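Local coordinates for protein endo-1,3-beta-glucanase, family GH16 (Zobellia galactanivorans, PDB 4CRQ) that probably hydrolyses internal beta-1,3-glucosidic bonds in laminarin, this chain being the GH16 catalytic module of a longer, modular, calcium-binding enzyme, at residues Leu5-Glu10 with Lys75-Gly80; Ser160-Trp163 with Ile168-Phe171; Gly114-Met119 with Asn194-Leu199; Asn47-Ile52 with Gly154-Tyr159. The protein carries 1 engineered substitution. All blocks are in the same frame, centred on the assembly; numbering follows the deposited sequence.

Interaction 1. Residues Leu5-Glu10 with Lys75-Gly80; sequences LVWQDE and KSFKYG. With CA (calcium ion), chain C.
The indole of W7 carries most of this contact, meeting two side chains of 75-80 in different ways. K75 lies over one face: its CG stands 3.7 Å from the centroid of the five-membered ring and only 5° off the ring normal, a CH-pi contact. Bends at chi2 and chi3 keep the lysine chain close to the indole, bringing CE to 3.6 Å from W7 CD1. F77 arrives differently. Its side chain crosses that of W7 at about a right angle, with the ring planes 45° apart, and presents its edge to the base of the tryptophan, F77 CZ lying 3.7 Å from W7 CB. V6 CG2 adds a looser apolar touch, 4.2 Å from F77 CE1. No direct hydrogen bond joins the segments, but one water donates to V6 O at 2.7 Å and accepts from K75 NZ at 3.1 Å. The indole NE1 is bonded to D18. Away from W7, strand 4-9 leads to E10, whose backbone O binds the calcium ion. The strand pairs antiparallel with strand 220-231, with a classic beta bulge where V6 and W7 stand opposite V229, while I198 of strand 196-204 touches both W7 and F77.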
loop_
_atom_site.group_PDB
_atom_site.type_symbol
_atom_site.label_atom_id
_atom_site.label_comp_id
_atom_site.label_asym_id
_atom_site.label_seq_id
_atom_site.Cartn_x
_atom_site.Cartn_y
_atom_site.Cartn_z
ATOM N N LEU A 5 7.809 12.313 -15.549
ATOM C CA LEU A 5 6.492 11.991 -14.979
ATOM C C LEU A 5 5.627 11.291 -16.035
ATOM O O LEU A 5 5.430 11.864 -17.121
ATOM C CB LEU A 5 5.810 13.243 -14.441
ATOM C CG LEU A 5 4.536 13.052 -13.616
ATOM C CD1 LEU A 5 4.786 12.296 -12.295
ATOM C CD2 LEU A 5 3.928 14.422 -13.382
ATOM N N VAL A 6 5.128 10.089 -15.733
ATOM C CA VAL A 6 4.244 9.351 -16.670
ATOM C C VAL A 6 2.783 9.274 -16.176
ATOM O O VAL A 6 1.864 9.109 -16.986
ATOM C CB VAL A 6 4.802 7.930 -17.071
ATOM C CG1 VAL A 6 6.104 8.060 -17.864
ATOM C CG2 VAL A 6 5.016 7.010 -15.871
ATOM N N TRP A 7 2.558 9.394 -14.865
ATOM C CA TRP A 7 1.207 9.351 -14.322
ATOM C C TRP A 7 1.181 10.010 -12.974
ATOM O O TRP A 7 2.171 9.962 -12.209
ATOM C CB TRP A 7 0.714 7.888 -14.200
ATOM C CG TRP A 7 -0.673 7.805 -13.639
ATOM C CD1 TRP A 7 -1.891 8.081 -14.277
ATOM C CD2 TRP A 7 -1.030 7.451 -12.259
ATOM N NE1 TRP A 7 -2.949 7.919 -13.409
ATOM C CE2 TRP A 7 -2.500 7.529 -12.174
ATOM C CE3 TRP A 7 -0.294 7.076 -11.103
ATOM C CZ2 TRP A 7 -3.196 7.237 -10.972
ATOM C CZ3 TRP A 7 -1.008 6.789 -9.906
ATOM C CH2 TRP A 7 -2.414 6.858 -9.843
ATOM N N GLN A 8 0.036 10.607 -12.641
ATOM C CA GLN A 8 -0.169 11.184 -11.319
ATOM C C GLN A 8 -1.628 11.257 -10.970
ATOM O O GLN A 8 -2.481 11.295 -11.866
ATOM C CB GLN A 8 0.414 12.613 -11.235
ATOM C CG GLN A 8 -0.312 13.584 -12.191
ATOM C CD GLN A 8 0.377 14.885 -12.521
ATOM O OE1 GLN A 8 0.430 15.241 -13.700
ATOM N NE2 GLN A 8 0.893 15.598 -11.526
ATOM N N ASP A 9 -1.894 11.311 -9.669
ATOM C CA ASP A 9 -3.202 11.713 -9.186
ATOM C C ASP A 9 -2.873 12.705 -8.075
ATOM O O ASP A 9 -2.311 12.307 -7.046
ATOM C CB ASP A 9 -4.103 10.572 -8.667
ATOM C CG ASP A 9 -5.564 11.031 -8.531
ATOM O OD1 ASP A 9 -5.807 12.269 -8.384
ATOM O OD2 ASP A 9 -6.464 10.182 -8.584
ATOM N N GLU A 10 -3.192 13.984 -8.286
ATOM C CA GLU A 10 -2.928 15.076 -7.326
ATOM C C GLU A 10 -4.098 15.307 -6.355
ATOM O O GLU A 10 -3.959 16.100 -5.422
ATOM C CB GLU A 10 -2.646 16.391 -8.076
ATOM C CG GLU A 10 -1.450 16.316 -9.022
ATOM C CD GLU A 10 -0.127 16.018 -8.324
ATOM O OE1 GLU A 10 0.146 16.650 -7.272
ATOM O OE2 GLU A 10 0.646 15.173 -8.827
ATOM N N LYS A 75 -4.532 1.502 -14.677
ATOM C CA LYS A 75 -3.188 2.037 -14.774
ATOM C C LYS A 75 -2.223 1.039 -14.194
ATOM O O LYS A 75 -2.414 0.607 -13.064
ATOM C CB LYS A 75 -3.152 3.399 -14.057
ATOM C CG LYS A 75 -2.039 4.334 -14.423
ATOM C CD LYS A 75 -1.913 4.758 -15.876
ATOM C CE LYS A 75 -3.069 5.527 -16.497
ATOM N NZ LYS A 75 -2.554 6.099 -17.789
ATOM N N SER A 76 -1.206 0.654 -14.962
ATOM C CA SER A 76 -0.209 -0.293 -14.436
ATOM C C SER A 76 1.135 0.056 -15.069
ATOM O O SER A 76 1.198 0.700 -16.157
ATOM C CB SER A 76 -0.604 -1.768 -14.651
ATOM O OG SER A 76 -0.795 -2.020 -16.027
ATOM N N PHE A 77 2.191 -0.359 -14.371
ATOM C CA PHE A 77 3.562 0.061 -14.670
ATOM C C PHE A 77 4.511 -1.076 -14.599
ATOM O O PHE A 77 4.398 -1.906 -13.692
ATOM C CB PHE A 77 4.013 1.163 -13.646
ATOM C CG PHE A 77 3.021 2.284 -13.537
ATOM C CD1 PHE A 77 2.995 3.339 -14.505
ATOM C CD2 PHE A 77 2.040 2.270 -12.513
ATOM C CE1 PHE A 77 2.049 4.359 -14.404
ATOM C CE2 PHE A 77 1.088 3.291 -12.427
ATOM C CZ PHE A 77 1.089 4.327 -13.375
ATOM N N LYS A 78 5.453 -1.097 -15.542
ATOM C CA LYS A 78 6.592 -2.019 -15.483
ATOM C C LYS A 78 7.819 -1.137 -15.283
ATOM O O LYS A 78 8.252 -0.462 -16.201
ATOM C CB LYS A 78 6.698 -2.896 -16.726
ATOM C CG LYS A 78 7.880 -3.854 -16.708
ATOM C CD LYS A 78 7.865 -4.682 -17.985
ATOM C CE LYS A 78 9.195 -5.346 -18.221
ATOM N NZ LYS A 78 9.076 -6.420 -19.240
ATOM N N TYR A 79 8.364 -1.151 -14.058
ATOM C CA TYR A 79 9.504 -0.313 -13.600
ATOM C C TYR A 79 9.049 1.124 -13.338
ATOM O O TYR A 79 8.019 1.556 -13.849
ATOM C CB TYR A 79 10.730 -0.322 -14.544
ATOM C CG TYR A 79 11.100 -1.695 -15.049
ATOM C CD1 TYR A 79 11.215 -2.794 -14.157
ATOM C CD2 TYR A 79 11.357 -1.901 -16.411
ATOM C CE1 TYR A 79 11.548 -4.057 -14.624
ATOM C CE2 TYR A 79 11.699 -3.156 -16.885
ATOM C CZ TYR A 79 11.794 -4.220 -15.990
ATOM O OH TYR A 79 12.126 -5.418 -16.509
ATOM N N GLY A 80 9.828 1.834 -12.529
ATOM C CA GLY A 80 9.638 3.247 -12.292
ATOM C C GLY A 80 9.976 3.702 -10.909
ATOM O O GLY A 80 10.368 2.892 -10.056
HETATM CA CA CA C . -2.805 17.141 -3.691
HETATM O O HOH W 1 0.301 7.176 -18.009
HETATM O O HOH W 2 -0.933 17.591 -5.010
HETATM O O HOH W 3 -4.075 18.951 -5.021
HETATM O O HOH W 4 -2.620 19.528 -2.861
#

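Interaction 2. Residues Ser160-Trp163 with Ile168-Phe171; sequences SVEW and IKWF
F171 has CG turned anti to its carbonyl carbon (chi1 -52°), which carries the ring past its partner S160 and onto E162, whose own CG takes the same kind of position and whose chain then runs extended. The two side chains cross obliquely, with F171 CE1 3.7 Å from E162 CG and the carboxylate plane 55° from the ring plane. S160 OG fills the near end, 3.4 Å from F171 CB. Replacing F171 by an alanine would probably leave the aliphatic part of E162 without its apolar partner and its chain freer to turn.

Behind these side chains is an antiparallel beta hairpin, with S160-F171 and E162-K169 as hydrogen-bonded pairs and V161-W170 and W163-I168 as non-hydrogen-bonded ones. The straightest bond runs from S160 N to F171 O, 170° at the hydrogen; E162 N to K169 O, at 2.8 Å, is shorter but more bent. On the face bearing V161, W163, I168 and W170, V161 CG1 sits over the five-membered ring of W170, 3.5 Å from its centroid, and presses to 3.2 Å from W170 CD1. I168 CG1 runs alongside W163, 3.6 Å from W163 CD1.

The two indoles lie in an apolar layer, their N-H groups satisfied by backbone oxygens, W163 NE1 by F192 O and W170 NE1 by D117 O. E162 OE1 stays 6.1 Å from K169 NZ, which makes a long, weak ion pair with E179. The indole face is thus held by apolar contact, the E162 face by ring contact without a salt bridge across the strands.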
loop_
_atom_site.group_PDB
_atom_site.type_symbol
_atom_site.label_atom_id
_atom_site.label_comp_id
_atom_site.label_asym_id
_atom_site.label_seq_id
_atom_site.Cartn_x
_atom_site.Cartn_y
_atom_site.Cartn_z
ATOM N N SER A 160 8.672 6.096 -1.287
ATOM C CA SER A 160 8.864 5.723 -2.687
ATOM C C SER A 160 9.656 4.435 -2.826
ATOM O O SER A 160 10.353 4.013 -1.889
ATOM C CB SER A 160 9.597 6.861 -3.436
ATOM O OG SER A 160 10.911 7.009 -2.917
ATOM N N VAL A 161 9.538 3.833 -4.004
ATOM C CA VAL A 161 10.434 2.777 -4.426
ATOM C C VAL A 161 10.998 3.149 -5.769
ATOM O O VAL A 161 10.272 3.751 -6.573
ATOM C CB VAL A 161 9.775 1.368 -4.536
ATOM C CG1 VAL A 161 9.478 0.822 -3.158
ATOM C CG2 VAL A 161 8.552 1.368 -5.485
ATOM N N GLU A 162 12.261 2.816 -6.012
ATOM C CA GLU A 162 12.831 2.868 -7.369
ATOM C C GLU A 162 12.981 1.416 -7.809
ATOM O O GLU A 162 13.689 0.631 -7.161
ATOM C CB GLU A 162 14.168 3.582 -7.422
ATOM C CG GLU A 162 14.055 5.082 -7.295
ATOM C CD GLU A 162 15.396 5.793 -7.239
ATOM O OE1 GLU A 162 16.477 5.152 -7.248
ATOM O OE2 GLU A 162 15.360 7.032 -7.174
ATOM N N TRP A 163 12.304 1.073 -8.902
ATOM C CA TRP A 163 12.237 -0.278 -9.413
ATOM C C TRP A 163 12.743 -0.335 -10.824
ATOM O O TRP A 163 12.188 0.334 -11.664
ATOM C CB TRP A 163 10.776 -0.698 -9.287
ATOM C CG TRP A 163 10.303 -1.946 -9.988
ATOM C CD1 TRP A 163 11.006 -3.137 -10.231
ATOM C CD2 TRP A 163 8.974 -2.165 -10.527
ATOM N NE1 TRP A 163 10.213 -4.050 -10.883
ATOM C CE2 TRP A 163 8.972 -3.526 -11.095
ATOM C CE3 TRP A 163 7.806 -1.390 -10.603
ATOM C CZ2 TRP A 163 7.843 -4.066 -11.709
ATOM C CZ3 TRP A 163 6.675 -1.947 -11.229
ATOM C CH2 TRP A 163 6.698 -3.259 -11.770
ATOM N N ILE A 168 14.978 -3.415 -6.596
ATOM C CA ILE A 168 13.940 -2.510 -6.054
ATOM C C ILE A 168 14.641 -1.872 -4.864
ATOM O O ILE A 168 15.256 -2.582 -4.044
ATOM C CB ILE A 168 12.634 -3.214 -5.647
ATOM C CG1 ILE A 168 12.008 -3.894 -6.872
ATOM C CG2 ILE A 168 11.640 -2.237 -4.986
ATOM C CD1 ILE A 168 10.948 -4.942 -6.568
ATOM N N LYS A 169 14.532 -0.552 -4.765
ATOM C CA LYS A 169 15.084 0.204 -3.642
ATOM C C LYS A 169 13.937 0.959 -2.987
ATOM O O LYS A 169 13.074 1.488 -3.702
ATOM C CB LYS A 169 16.182 1.172 -4.112
ATOM C CG LYS A 169 17.399 0.528 -4.788
ATOM C CD LYS A 169 18.245 1.627 -5.415
ATOM C CE LYS A 169 19.216 1.130 -6.482
ATOM N NZ LYS A 169 20.568 0.879 -5.956
ATOM N N TRP A 170 13.933 1.035 -1.650
ATOM C CA TRP A 170 12.918 1.780 -0.890
ATOM C C TRP A 170 13.518 2.999 -0.241
ATOM O O TRP A 170 14.692 2.983 0.179
ATOM C CB TRP A 170 12.314 0.925 0.225
ATOM C CG TRP A 170 11.415 -0.194 -0.210
ATOM C CD1 TRP A 170 10.025 -0.229 -0.179
ATOM C CD2 TRP A 170 11.823 -1.495 -0.751
ATOM N NE1 TRP A 170 9.553 -1.417 -0.657
ATOM C CE2 TRP A 170 10.580 -2.232 -1.018
ATOM C CE3 TRP A 170 13.056 -2.110 -1.033
ATOM C CZ2 TRP A 170 10.584 -3.526 -1.544
ATOM C CZ3 TRP A 170 13.049 -3.412 -1.560
ATOM C CH2 TRP A 170 11.838 -4.101 -1.812
ATOM N N PHE A 171 12.695 4.044 -0.123
ATOM C CA PHE A 171 13.092 5.328 0.447
ATOM C C PHE A 171 11.975 5.945 1.263
ATOM O O PHE A 171 10.790 5.748 0.946
ATOM C CB PHE A 171 13.424 6.338 -0.669
ATOM C CG PHE A 171 14.419 5.836 -1.708
ATOM C CD1 PHE A 171 13.981 5.062 -2.805
ATOM C CD2 PHE A 171 15.790 6.130 -1.605
ATOM C CE1 PHE A 171 14.884 4.599 -3.769
ATOM C CE2 PHE A 171 16.702 5.663 -2.572
ATOM C CZ PHE A 171 16.251 4.899 -3.651
#

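Interaction 3. Residues Gly114-Met119 with Asn194-Leu199; sequences GEIDIM and NEFFIL
I116 and F196 meet in the core of the GH16 beta-jelly roll, where 114-119 carries most of the family's signature motif. In characterised relatives the acids of this motif do the catalysis, and probably do so in the unmodified enzyme; in this engineered chain the last of them, just after M119, is replaced by serine. Strands 115-117 and 196-204 both pair with strand 94-102, not with each other, the CA atoms of E115 and F196 lying 8.3 Å apart.

The apolar part depends on the phenylalanine ring. I116 crosses it at about a right angle, with CD1 over one ring face and CG1 4.0 Å from F196 CE2. A chi1 of -53°, with CG1 opposite the carbonyl carbon, puts the branch there. W163 meets the F196 ring edge-to-face.

Contacts of the ring with backbone form the second group. E115 N lies at the ring edge, close to the ring plane, 3.9 Å from F196 CE2. The glycine allows this approach: a CB modelled on G114 would fall 2.9 Å from F196 CZ, a clash, and its phi is positive (86°).

No hydrogen bond spans the two segments. Polar fixing comes from around them, as E115 OE1 is bonded to W110 NE1 and the backbone of I116 to M100. The tightest approach between the segments is G114 O to F196 CE2, at 3.4 Å.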
loop_
_atom_site.group_PDB
_atom_site.type_symbol
_atom_site.label_atom_id
_atom_site.label_comp_id
_atom_site.label_asym_id
_atom_site.label_seq_id
_atom_site.Cartn_x
_atom_site.Cartn_y
_atom_site.Cartn_z
ATOM N N GLY A 114 3.392 -11.420 -7.336
ATOM C CA GLY A 114 4.362 -10.486 -6.757
ATOM C C GLY A 114 3.636 -9.325 -6.095
ATOM O O GLY A 114 2.541 -8.910 -6.511
ATOM N N GLU A 115 4.256 -8.800 -5.049
ATOM C CA GLU A 115 3.737 -7.672 -4.311
ATOM C C GLU A 115 4.887 -6.789 -3.880
ATOM O O GLU A 115 5.883 -7.280 -3.354
ATOM C CB GLU A 115 2.979 -8.168 -3.080
ATOM C CG GLU A 115 2.398 -7.066 -2.172
ATOM C CD GLU A 115 1.718 -7.596 -0.906
ATOM O OE1 GLU A 115 1.297 -8.772 -0.857
ATOM O OE2 GLU A 115 1.580 -6.844 0.081
ATOM N N ILE A 116 4.737 -5.483 -4.074
ATOM C CA ILE A 116 5.724 -4.500 -3.614
ATOM C C ILE A 116 5.006 -3.615 -2.607
ATOM O O ILE A 116 4.115 -2.851 -2.985
ATOM C CB ILE A 116 6.323 -3.623 -4.751
ATOM C CG1 ILE A 116 6.889 -4.491 -5.903
ATOM C CG2 ILE A 116 7.400 -2.653 -4.176
ATOM C CD1 ILE A 116 7.326 -3.687 -7.127
ATOM N N ASP A 117 5.378 -3.736 -1.332
ATOM C CA ASP A 117 4.850 -2.860 -0.286
ATOM C C ASP A 117 5.797 -1.667 -0.175
ATOM O O ASP A 117 6.912 -1.805 0.328
ATOM C CB ASP A 117 4.716 -3.605 1.054
ATOM C CG ASP A 117 3.819 -4.829 0.949
ATOM O OD1 ASP A 117 2.776 -4.752 0.271
ATOM O OD2 ASP A 117 4.132 -5.878 1.544
ATOM N N ILE A 118 5.342 -0.501 -0.661
ATOM C CA ILE A 118 6.174 0.714 -0.677
ATOM C C ILE A 118 6.250 1.290 0.740
ATOM O O ILE A 118 7.331 1.649 1.231
ATOM C CB ILE A 118 5.643 1.736 -1.708
ATOM C CG1 ILE A 118 5.613 1.057 -3.084
ATOM C CG2 ILE A 118 6.499 3.008 -1.676
ATOM C CD1 ILE A 118 4.959 1.911 -4.140
ATOM N N MET A 119 5.089 1.376 1.392
ATOM C CA MET A 119 5.020 1.809 2.773
ATOM C C MET A 119 3.944 0.987 3.472
ATOM O O MET A 119 2.847 0.840 2.925
ATOM C CB MET A 119 4.672 3.315 2.854
ATOM C CG MET A 119 4.531 3.884 4.288
ATOM S SD MET A 119 3.023 3.436 5.196
ATOM C CE MET A 119 1.730 4.189 4.191
ATOM N N ASN A 194 7.266 -7.774 -14.621
ATOM C CA ASN A 194 5.945 -7.619 -15.227
ATOM C C ASN A 194 5.284 -6.307 -14.789
ATOM O O ASN A 194 5.846 -5.581 -13.946
ATOM C CB ASN A 194 5.071 -8.826 -14.856
ATOM C CG ASN A 194 5.596 -10.164 -15.401
ATOM O OD1 ASN A 194 5.524 -11.201 -14.717
ATOM N ND2 ASN A 194 6.106 -10.158 -16.629
ATOM N N GLU A 195 4.106 -6.003 -15.347
ATOM C CA GLU A 195 3.366 -4.794 -14.970
ATOM C C GLU A 195 2.630 -4.995 -13.644
ATOM O O GLU A 195 2.063 -6.062 -13.388
ATOM C CB GLU A 195 2.369 -4.347 -16.045
ATOM C CG GLU A 195 3.052 -3.859 -17.303
ATOM C CD GLU A 195 2.180 -2.997 -18.190
ATOM O OE1 GLU A 195 1.112 -2.522 -17.776
ATOM O OE2 GLU A 195 2.575 -2.771 -19.336
ATOM N N PHE A 196 2.649 -3.953 -12.815
ATOM C CA PHE A 196 1.993 -3.940 -11.501
ATOM C C PHE A 196 1.039 -2.752 -11.392
ATOM O O PHE A 196 1.337 -1.683 -11.932
ATOM C CB PHE A 196 3.030 -3.815 -10.344
ATOM C CG PHE A 196 3.793 -5.096 -9.990
ATOM C CD1 PHE A 196 4.516 -5.841 -10.941
ATOM C CD2 PHE A 196 3.810 -5.527 -8.654
ATOM C CE1 PHE A 196 5.195 -7.000 -10.555
ATOM C CE2 PHE A 196 4.488 -6.672 -8.261
ATOM C CZ PHE A 196 5.187 -7.418 -9.212
ATOM N N PHE A 197 -0.090 -2.909 -10.697
ATOM C CA PHE A 197 -1.013 -1.793 -10.422
ATOM C C PHE A 197 -0.791 -1.317 -8.964
ATOM O O PHE A 197 -0.148 -2.026 -8.159
ATOM C CB PHE A 197 -2.481 -2.158 -10.708
ATOM C CG PHE A 197 -3.009 -3.336 -9.907
ATOM C CD1 PHE A 197 -3.594 -3.147 -8.625
ATOM C CD2 PHE A 197 -2.951 -4.652 -10.435
ATOM C CE1 PHE A 197 -4.100 -4.232 -7.894
ATOM C CE2 PHE A 197 -3.450 -5.748 -9.695
ATOM C CZ PHE A 197 -4.025 -5.529 -8.426
ATOM N N ILE A 198 -1.311 -0.140 -8.617
ATOM C CA ILE A 198 -1.105 0.485 -7.298
ATOM C C ILE A 198 -2.344 0.339 -6.390
ATOM O O ILE A 198 -3.496 0.368 -6.918
ATOM C CB ILE A 198 -0.771 1.979 -7.508
ATOM C CG1 ILE A 198 0.576 2.117 -8.243
ATOM C CG2 ILE A 198 -0.694 2.757 -6.167
ATOM C CD1 ILE A 198 0.895 3.515 -8.786
ATOM N N LEU A 199 -2.113 0.220 -5.074
ATOM C CA LEU A 199 -3.185 0.179 -4.071
ATOM C C LEU A 199 -2.874 1.125 -2.927
ATOM O O LEU A 199 -1.697 1.347 -2.573
ATOM C CB LEU A 199 -3.347 -1.241 -3.472
ATOM C CG LEU A 199 -3.596 -2.394 -4.468
ATOM C CD1 LEU A 199 -2.298 -3.103 -4.820
ATOM C CD2 LEU A 199 -4.564 -3.415 -3.891
#

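Interaction 4. Residues Asn47-Ile52 with Gly154-Tyr159; sequences NGNLVI and GQYHIY. With CA (calcium ion), chain C.
Y156 OH donates a short hydrogen bond, 2.6 Å long, to N49 OD1, joining two distant strands of the GH16 beta-jelly roll, 49-59 and 156-163, near the calcium site. The side chains come from opposite directions. N49 OD1 lies at the edge of the tyrosine ring, near its plane and 3.5 Å from Y156 CE1. Seen from the carbonyl, the geometry is less regular: the C=O to donor angle is 108°, and the hydroxyl stands 42° above the amide plane.

A chi1 of -71° sets the asparagine amide beside its backbone N and out toward the tyrosine. The other branch of the amide turns back on its own segment, N49 ND2 giving a weak bond of 3.1 Å to N47 O. Together the two bonds are consistent with the amide being this way round. A leucine in place of N49 is likely to leave the Y156 hydroxyl without this acceptor and the N47 carbonyl without its weak donor.

Other groups surround the pair. The tyrosine ring makes a cation-pi contact with R85 and touches L223, its side chain lies about 4 Å from a bound magnesium ion, and N49 packs on D225, one of the calcium-binding residues. N49 directly follows G48, so the bond to Y156 probably steadies the chain beside a calcium ligand. E10 O and D225 O bind the same ion as three waters do, and G48 O completes this backbone trio at 2.3 Å from the calcium ion.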
loop_
_atom_site.group_PDB
_atom_site.type_symbol
_atom_site.label_atom_id
_atom_site.label_comp_id
_atom_site.label_asym_id
_atom_site.label_seq_id
_atom_site.Cartn_x
_atom_site.Cartn_y
_atom_site.Cartn_z
ATOM N N ASN A 47 -9.290 19.471 0.729
ATOM C CA ASN A 47 -8.108 20.370 0.663
ATOM C C ASN A 47 -6.922 19.781 -0.109
ATOM O O ASN A 47 -5.773 19.800 0.370
ATOM C CB ASN A 47 -7.681 20.799 2.091
ATOM C CG ASN A 47 -8.807 21.460 2.869
ATOM O OD1 ASN A 47 -9.529 22.314 2.348
ATOM N ND2 ASN A 47 -8.963 21.063 4.122
ATOM N N GLY A 48 -7.209 19.241 -1.294
ATOM C CA GLY A 48 -6.162 18.672 -2.145
ATOM C C GLY A 48 -5.577 17.340 -1.711
ATOM O O GLY A 48 -4.532 16.938 -2.231
ATOM N N ASN A 49 -6.226 16.651 -0.777
ATOM C CA ASN A 49 -5.756 15.359 -0.352
ATOM C C ASN A 49 -6.842 14.315 -0.530
ATOM O O ASN A 49 -8.040 14.607 -0.265
ATOM C CB ASN A 49 -5.439 15.336 1.167
ATOM C CG ASN A 49 -4.202 16.116 1.535
ATOM O OD1 ASN A 49 -3.145 15.543 1.697
ATOM N ND2 ASN A 49 -4.323 17.425 1.654
ATOM N N LEU A 50 -6.436 13.112 -0.926
ATOM C CA LEU A 50 -7.271 11.941 -0.684
ATOM C C LEU A 50 -7.302 11.703 0.836
ATOM O O LEU A 50 -6.263 11.731 1.510
ATOM C CB LEU A 50 -6.697 10.697 -1.372
ATOM C CG LEU A 50 -7.284 9.319 -1.024
ATOM C CD1 LEU A 50 -8.717 9.251 -1.536
ATOM C CD2 LEU A 50 -6.406 8.200 -1.581
ATOM N N VAL A 51 -8.501 11.482 1.366
ATOM C CA VAL A 51 -8.662 11.170 2.790
ATOM C C VAL A 51 -9.290 9.794 2.854
ATOM O O VAL A 51 -10.429 9.619 2.397
ATOM C CB VAL A 51 -9.533 12.225 3.534
ATOM C CG1 VAL A 51 -9.617 11.919 5.033
ATOM C CG2 VAL A 51 -9.006 13.643 3.272
ATOM N N ILE A 52 -8.566 8.813 3.417
ATOM C CA ILE A 52 -9.156 7.494 3.724
ATOM C C ILE A 52 -9.419 7.513 5.225
ATOM O O ILE A 52 -8.480 7.677 6.052
ATOM C CB ILE A 52 -8.251 6.318 3.320
ATOM C CG1 ILE A 52 -8.120 6.228 1.780
ATOM C CG2 ILE A 52 -8.723 4.989 3.981
ATOM C CD1 ILE A 52 -7.088 5.219 1.310
ATOM N N GLY A 154 2.808 11.296 11.610
ATOM C CA GLY A 154 1.643 12.195 11.457
ATOM C C GLY A 154 1.897 13.425 10.598
ATOM O O GLY A 154 0.921 14.087 10.159
ATOM N N GLN A 155 3.178 13.760 10.396
ATOM C CA GLN A 155 3.534 14.774 9.413
ATOM C C GLN A 155 3.557 14.131 8.030
ATOM O O GLN A 155 3.573 12.881 7.917
ATOM C CB GLN A 155 4.933 15.302 9.703
ATOM C CG GLN A 155 5.036 16.067 11.018
ATOM C CD GLN A 155 6.482 16.317 11.443
ATOM O OE1 GLN A 155 7.413 15.898 10.754
ATOM N NE2 GLN A 155 6.679 16.991 12.599
ATOM N N TYR A 156 3.566 14.969 6.967
ATOM C CA TYR A 156 3.781 14.410 5.625
ATOM C C TYR A 156 5.218 13.878 5.477
ATOM O O TYR A 156 6.175 14.483 5.981
ATOM C CB TYR A 156 3.524 15.416 4.510
ATOM C CG TYR A 156 2.053 15.671 4.333
ATOM C CD1 TYR A 156 1.250 14.799 3.559
ATOM C CD2 TYR A 156 1.444 16.791 4.939
ATOM C CE1 TYR A 156 -0.115 15.032 3.397
ATOM C CE2 TYR A 156 0.091 17.042 4.790
ATOM C CZ TYR A 156 -0.699 16.182 4.018
ATOM O OH TYR A 156 -2.044 16.504 3.896
ATOM N N HIS A 157 5.335 12.745 4.777
ATOM C CA HIS A 157 6.615 12.196 4.331
ATOM C C HIS A 157 6.461 11.695 2.925
ATOM O O HIS A 157 5.335 11.413 2.482
ATOM C CB HIS A 157 7.088 11.074 5.243
ATOM C CG HIS A 157 7.379 11.541 6.650
ATOM N ND1 HIS A 157 8.581 12.055 7.016
ATOM C CD2 HIS A 157 6.573 11.581 7.783
ATOM C CE1 HIS A 157 8.537 12.396 8.331
ATOM N NE2 HIS A 157 7.318 12.110 8.795
ATOM N N ILE A 158 7.574 11.561 2.214
ATOM C CA ILE A 158 7.564 10.992 0.860
ATOM C C ILE A 158 7.957 9.513 0.971
ATOM O O ILE A 158 9.047 9.191 1.476
ATOM C CB ILE A 158 8.561 11.697 -0.080
ATOM C CG1 ILE A 158 8.410 13.246 -0.014
ATOM C CG2 ILE A 158 8.448 11.127 -1.509
ATOM C CD1 ILE A 158 7.050 13.837 -0.408
ATOM N N TYR A 159 7.074 8.618 0.499
ATOM C CA TYR A 159 7.371 7.178 0.501
ATOM C C TYR A 159 7.542 6.740 -0.934
ATOM O O TYR A 159 6.636 6.989 -1.747
ATOM C CB TYR A 159 6.235 6.412 1.147
ATOM C CG TYR A 159 6.040 6.826 2.592
ATOM C CD1 TYR A 159 6.862 6.285 3.600
ATOM C CD2 TYR A 159 5.050 7.773 2.961
ATOM C CE1 TYR A 159 6.702 6.664 4.919
ATOM C CE2 TYR A 159 4.880 8.155 4.304
ATOM C CZ TYR A 159 5.710 7.594 5.287
ATOM O OH TYR A 159 5.599 7.914 6.630
HETATM CA CA CA C . -2.805 17.141 -3.691
HETATM O O HOH W 3 -4.075 18.951 -5.021
HETATM O O HOH W 2 -0.933 17.591 -5.010
HETATM O O HOH W 4 -2.620 19.528 -2.861
#

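In the fold
The four contacts lie in one jelly-roll module, their centres 11 to 19 Å apart. Interactions 1, 2 and 3 form a connected cluster: W163 of interaction 2 packs on 77-79 and on F196, while backbone bonds join F77 to F196 and G80 to W163. Interaction 2 is nested within the chain loop closed by interaction 3, and follows interaction 1 in sequence. Interaction 4 is more remote, about 18 Å from interaction 1 between centres, yet its segments alternate with those of interaction 1 and both supply calcium ligands. Strand 156-163 serves interactions 2 and 4, and Y159 touches M119 of interaction 3. Distant chain parts are thereby tied to the signature strand and to the metal site.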